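Local coordinates for transcriptional regulator, MarR family (Methanosarcina mazei, PDB 3S2W), which probably binds DNA as a two-subunit transcription factor of the MarR family and so regulates gene expression, at residues A[27-30]-A[31-35]; A[143-146]-A[147-151]. One frame throughout, in Å; residues are numbered along the deposited sequence.

Contact 1. Residues A[27-30]-A[31-35]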
loop_
_atom_site.group_PDB
_atom_site.type_symbol
_atom_site.label_atom_id
_atom_site.label_comp_id
_atom_site.label_asym_id
_atom_site.label_seq_id
_atom_site.Cartn_x
_atom_site.Cartn_y
_atom_site.Cartn_z
ATOM N N ALA A 27 -8.467 2.219 -4.512
ATOM C CA ALA A 27 -7.743 1.678 -5.658
ATOM C C ALA A 27 -6.255 1.479 -5.307
ATOM O O ALA A 27 -5.644 0.458 -5.634
ATOM C CB ALA A 27 -7.916 2.592 -6.897
ATOM N N ILE A 28 -5.692 2.467 -4.626
ATOM C CA ILE A 28 -4.288 2.474 -4.241
ATOM C C ILE A 28 -3.943 1.360 -3.258
ATOM O O ILE A 28 -3.013 0.588 -3.500
ATOM C CB ILE A 28 -3.907 3.865 -3.699
ATOM C CG1 ILE A 28 -3.894 4.851 -4.877
ATOM C CG2 ILE A 28 -2.579 3.843 -2.932
ATOM C CD1 ILE A 28 -3.594 6.268 -4.492
ATOM N N SER A 29 -4.709 1.245 -2.178
ATOM C CA SER A 29 -4.557 0.133 -1.230
ATOM C C SER A 29 -4.600 -1.236 -1.901
ATOM O O SER A 29 -3.855 -2.126 -1.535
ATOM C CB SER A 29 -5.671 0.178 -0.195
ATOM O OG SER A 29 -5.859 1.507 0.247
ATOM N N TYR A 30 -5.494 -1.414 -2.869
ATOM C CA TYR A 30 -5.582 -2.694 -3.557
ATOM C C TYR A 30 -4.412 -2.968 -4.488
ATOM O O TYR A 30 -3.895 -4.089 -4.531
ATOM C CB TYR A 30 -6.899 -2.812 -4.332
ATOM C CG TYR A 30 -8.069 -3.233 -3.467
ATOM C CD1 TYR A 30 -8.347 -4.577 -3.259
ATOM C CD2 TYR A 30 -8.888 -2.284 -2.850
ATOM C CE1 TYR A 30 -9.413 -4.976 -2.465
ATOM C CE2 TYR A 30 -9.952 -2.668 -2.054
ATOM C CZ TYR A 30 -10.210 -4.020 -1.866
ATOM O OH TYR A 30 -11.260 -4.422 -1.077
ATOM N N LEU A 31 -4.001 -1.955 -5.247
ATOM C CA LEU A 31 -2.910 -2.154 -6.178
ATOM C C LEU A 31 -1.658 -2.479 -5.377
ATOM O O LEU A 31 -0.900 -3.403 -5.708
ATOM C CB LEU A 31 -2.727 -0.931 -7.062
ATOM C CG LEU A 31 -3.812 -0.736 -8.124
ATOM C CD1 LEU A 31 -3.775 0.667 -8.669
ATOM C CD2 LEU A 31 -3.678 -1.740 -9.243
ATOM N N TYR A 32 -1.476 -1.754 -4.288
ATOM C CA TYR A 32 -0.405 -2.070 -3.358
ATOM C C TYR A 32 -0.412 -3.537 -2.918
ATOM O O TYR A 32 0.616 -4.213 -2.955
ATOM C CB TYR A 32 -0.475 -1.178 -2.127
ATOM C CG TYR A 32 0.488 -1.622 -1.057
ATOM C CD1 TYR A 32 1.855 -1.352 -1.167
ATOM C CD2 TYR A 32 0.042 -2.314 0.061
ATOM C CE1 TYR A 32 2.755 -1.758 -0.180
ATOM C CE2 TYR A 32 0.923 -2.731 1.032
ATOM C CZ TYR A 32 2.285 -2.446 0.914
ATOM O OH TYR A 32 3.161 -2.861 1.896
ATOM N N ARG A 33 -1.567 -4.029 -2.488
ATOM C CA ARG A 33 -1.629 -5.392 -1.961
ATOM C C ARG A 33 -1.452 -6.427 -3.038
ATOM O O ARG A 33 -0.795 -7.439 -2.815
ATOM C CB ARG A 33 -2.918 -5.639 -1.193
ATOM C CG ARG A 33 -2.969 -4.809 0.063
ATOM C CD ARG A 33 -4.116 -5.203 0.971
ATOM N NE ARG A 33 -4.478 -4.064 1.798
ATOM C CZ ARG A 33 -5.581 -3.346 1.642
ATOM N NH1 ARG A 33 -5.794 -2.312 2.443
ATOM N NH2 ARG A 33 -6.471 -3.673 0.702
ATOM N N TYR A 34 -2.056 -6.180 -4.197
ATOM C CA TYR A 34 -1.883 -7.062 -5.345
ATOM C C TYR A 34 -0.402 -7.083 -5.692
ATOM O O TYR A 34 0.194 -8.147 -5.908
ATOM C CB TYR A 34 -2.687 -6.557 -6.549
ATOM C CG TYR A 34 -4.190 -6.573 -6.359
ATOM C CD1 TYR A 34 -4.778 -7.303 -5.332
ATOM C CD2 TYR A 34 -5.020 -5.869 -7.217
ATOM C CE1 TYR A 34 -6.133 -7.321 -5.161
ATOM C CE2 TYR A 34 -6.386 -5.884 -7.059
ATOM C CZ TYR A 34 -6.944 -6.607 -6.032
ATOM O OH TYR A 34 -8.321 -6.622 -5.888
ATOM N N GLY A 35 0.177 -5.886 -5.746
ATOM C CA GLY A 35 1.587 -5.731 -6.017
ATOM C C GLY A 35 2.420 -6.597 -5.093
ATOM O O GLY A 35 3.365 -7.236 -5.551
#

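Contact 2. Residues A[143-146]-A[147-151]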
loop_
_atom_site.group_PDB
_atom_site.type_symbol
_atom_site.label_atom_id
_atom_site.label_comp_id
_atom_site.label_asym_id
_atom_site.label_seq_id
_atom_site.Cartn_x
_atom_site.Cartn_y
_atom_site.Cartn_z
ATOM N N GLU A 143 1.427 10.336 -18.610
ATOM C CA GLU A 143 0.724 11.324 -17.808
ATOM C C GLU A 143 0.102 10.756 -16.529
ATOM O O GLU A 143 -0.200 11.500 -15.589
ATOM C CB GLU A 143 -0.303 12.098 -18.643
ATOM C CG GLU A 143 -1.491 11.306 -19.095
ATOM C CD GLU A 143 -2.581 12.203 -19.650
ATOM O OE1 GLU A 143 -3.619 12.354 -18.967
ATOM O OE2 GLU A 143 -2.395 12.765 -20.758
ATOM N N ILE A 144 -0.083 9.441 -16.492
ATOM C CA ILE A 144 -0.531 8.783 -15.278
ATOM C C ILE A 144 0.637 8.665 -14.293
ATOM O O ILE A 144 0.447 8.763 -13.081
ATOM C CB ILE A 144 -1.187 7.399 -15.561
ATOM C CG1 ILE A 144 -1.458 6.666 -14.258
ATOM C CG2 ILE A 144 -0.316 6.535 -16.426
ATOM C CD1 ILE A 144 -2.690 7.208 -13.511
ATOM N N THR A 145 1.845 8.453 -14.812
ATOM C CA THR A 145 3.027 8.416 -13.964
ATOM C C THR A 145 3.285 9.829 -13.469
ATOM O O THR A 145 3.585 10.060 -12.317
ATOM C CB THR A 145 4.266 7.913 -14.722
ATOM O OG1 THR A 145 3.983 6.637 -15.295
ATOM C CG2 THR A 145 5.398 7.737 -13.768
ATOM N N ASN A 146 3.133 10.791 -14.357
ATOM C CA ASN A 146 3.220 12.170 -13.947
ATOM C C ASN A 146 2.175 12.550 -12.863
ATOM O O ASN A 146 2.472 13.300 -11.932
ATOM C CB ASN A 146 3.101 13.062 -15.177
ATOM C CG ASN A 146 3.081 14.518 -14.828
ATOM O OD1 ASN A 146 4.112 15.090 -14.470
ATOM N ND2 ASN A 146 1.903 15.140 -14.931
ATOM N N SER A 147 0.955 12.033 -12.973
ATOM C CA SER A 147 -0.094 12.412 -12.020
ATOM C C SER A 147 0.158 11.739 -10.677
ATOM O O SER A 147 -0.090 12.331 -9.623
ATOM C CB SER A 147 -1.499 12.059 -12.523
ATOM O OG SER A 147 -1.809 12.637 -13.777
ATOM N N LEU A 148 0.654 10.506 -10.717
ATOM C CA LEU A 148 1.050 9.814 -9.496
ATOM C C LEU A 148 2.212 10.501 -8.762
ATOM O O LEU A 148 2.296 10.445 -7.544
ATOM C CB LEU A 148 1.399 8.364 -9.800
ATOM C CG LEU A 148 0.383 7.374 -9.238
ATOM C CD1 LEU A 148 -0.969 8.016 -9.103
ATOM C CD2 LEU A 148 0.289 6.183 -10.132
ATOM N N GLU A 149 3.101 11.146 -9.508
ATOM C CA GLU A 149 4.196 11.897 -8.908
ATOM C C GLU A 149 3.647 13.115 -8.156
ATOM O O GLU A 149 4.066 13.417 -7.039
ATOM C CB GLU A 149 5.216 12.335 -9.973
ATOM C CG GLU A 149 6.061 11.196 -10.562
ATOM C CD GLU A 149 6.733 11.551 -11.912
ATOM O OE1 GLU A 149 6.319 12.556 -12.538
ATOM O OE2 GLU A 149 7.665 10.821 -12.350
ATOM N N ILE A 150 2.708 13.819 -8.765
ATOM C CA ILE A 150 2.167 15.001 -8.121
ATOM C C ILE A 150 1.324 14.592 -6.913
ATOM O O ILE A 150 1.358 15.224 -5.863
ATOM C CB ILE A 150 1.366 15.856 -9.128
ATOM C CG1 ILE A 150 2.299 16.310 -10.250
ATOM C CG2 ILE A 150 0.655 17.075 -8.446
ATOM C CD1 ILE A 150 1.587 16.636 -11.555
HETATM N N MSE A 151 0.573 13.517 -7.057
HETATM C CA MSE A 151 -0.299 13.093 -5.981
HETATM C C MSE A 151 0.527 12.835 -4.765
HETATM O O MSE A 151 0.120 13.169 -3.663
HETATM C CB MSE A 151 -1.083 11.841 -6.365
HETATM C CG MSE A 151 -2.223 12.162 -7.287
HETATM SE SE MSE A 151 -3.030 10.578 -7.995
HETATM C CE MSE A 151 -3.480 9.672 -6.337
#

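Contact 1. Residues A[27-30]-A[31-35]
Tyr30 lies between Arg33 and Tyr34 on successive turns of helix 23-43, an amino-terminal helix that in this MarR-type winged-helix regulator takes part in joining the two subunits. The nearest approach between the two tyrosine side chains is made by the phenol oxygen of Tyr34, whose OH stands 3.3 Å from Tyr30 CD1, with Tyr34 CZ close behind. The rings are neither stacked nor set edge to face: their planes are inclined at 59° and their centroids are 5.8 Å apart. Closer to the helix backbone, Tyr30 O lies 3.1 Å from Tyr34 CG, over one face of that ring and toward its rim, while the same oxygen accepts a nearly straight bond from Tyr34 N (2.8 Å, 171°).

Arg33 covers one face of the Tyr30 ring. Its NH2 sits above the ring centre, but Arg33 CZ is 5.6 Å from the Tyr30 centroid, so any cation-pi attraction is weak at most. The arginine chain runs extended from CG to NE, with CG beside its own backbone N (chi1 -67°), which carries the guanidinium back along the helix until one of its faces rests on Ser29 CB and Ser29 O. The hydroxyl of Ser29 bonds instead to Gly25 O.

Farther out, Leu31 and Tyr34 pack on Leu132 and Trp128 of helix 112-133. The other subunit closes in as well: its Leu74 meets Tyr30 and Arg33, its Phe152 packs on Leu31, and its Tyr32 stacks ring on ring with Tyr32. On the Leu31 side, the backbone bond from Leu31 N to Ala27 O is accompanied by the isobutyl group, whose CG comes to 3.3 Å from Ala27 O.

Contact 2. Residues A[143-146]-A[147-151]
Ser147 grips Glu143 twice: its OG donates to Glu143 O at 2.7 Å, and its backbone N reaches the same oxygen from above the carbonyl plane through a bent bond (135°). The hydroxyl can fold back onto the preceding turn because OG stands beside the serine's own N (chi1 -57°), a common way for serine to satisfy itself within a helix. Leu148 continues the ladder with a bond from its N to Ile144 O, and its CB lies against that carbonyl. Glu149 N bonds to Thr145 O at 3.1 Å and only weakly to Asn146 O. Its side chain lies back over the previous turn, with CG 3.2 Å from Thr145 O and OE1 3.4 Å from Asn146 CA; the carboxylate plane is turned 79° from the Asn146 amide. Glu149 OE2 also forms a long, weak ion pair with Arg142 NH1. An alanine here would lose this cover over Thr145 O and is likely to leave Arg142 without that partner. At Ile150, CD1 approaches Asn146 ND2 to 3.7 Å, an apolar tip against the amide nitrogen. Within helix 138-157, Ile144 and Thr145 face Phe133 of helix 112-133, and selenomethionine Met151 packs on Ile24 of helix 23-43. Across the dimer interface, Leu148 meets Ile24 and Ile144 meets Met151, both partners belonging to the second subunit.

Contact 1 comes first along the chain, in helix 23-43, and contact 2 follows near the carboxyl end, in helix 138-157. Their centres are about 16 Å apart, yet they touch directly where Ile28 CD1 packs at 3.9 Å from Met151 CE. Helix 112-133 is a neighbour of both. Both also reach the second subunit. The two ends of the chain thus meet in one helical dimerisation region, as is usual in MarR proteins, whereas the three-stranded sheet belongs to the winged-helix part formed by the intervening sequence, which probably contacts DNA.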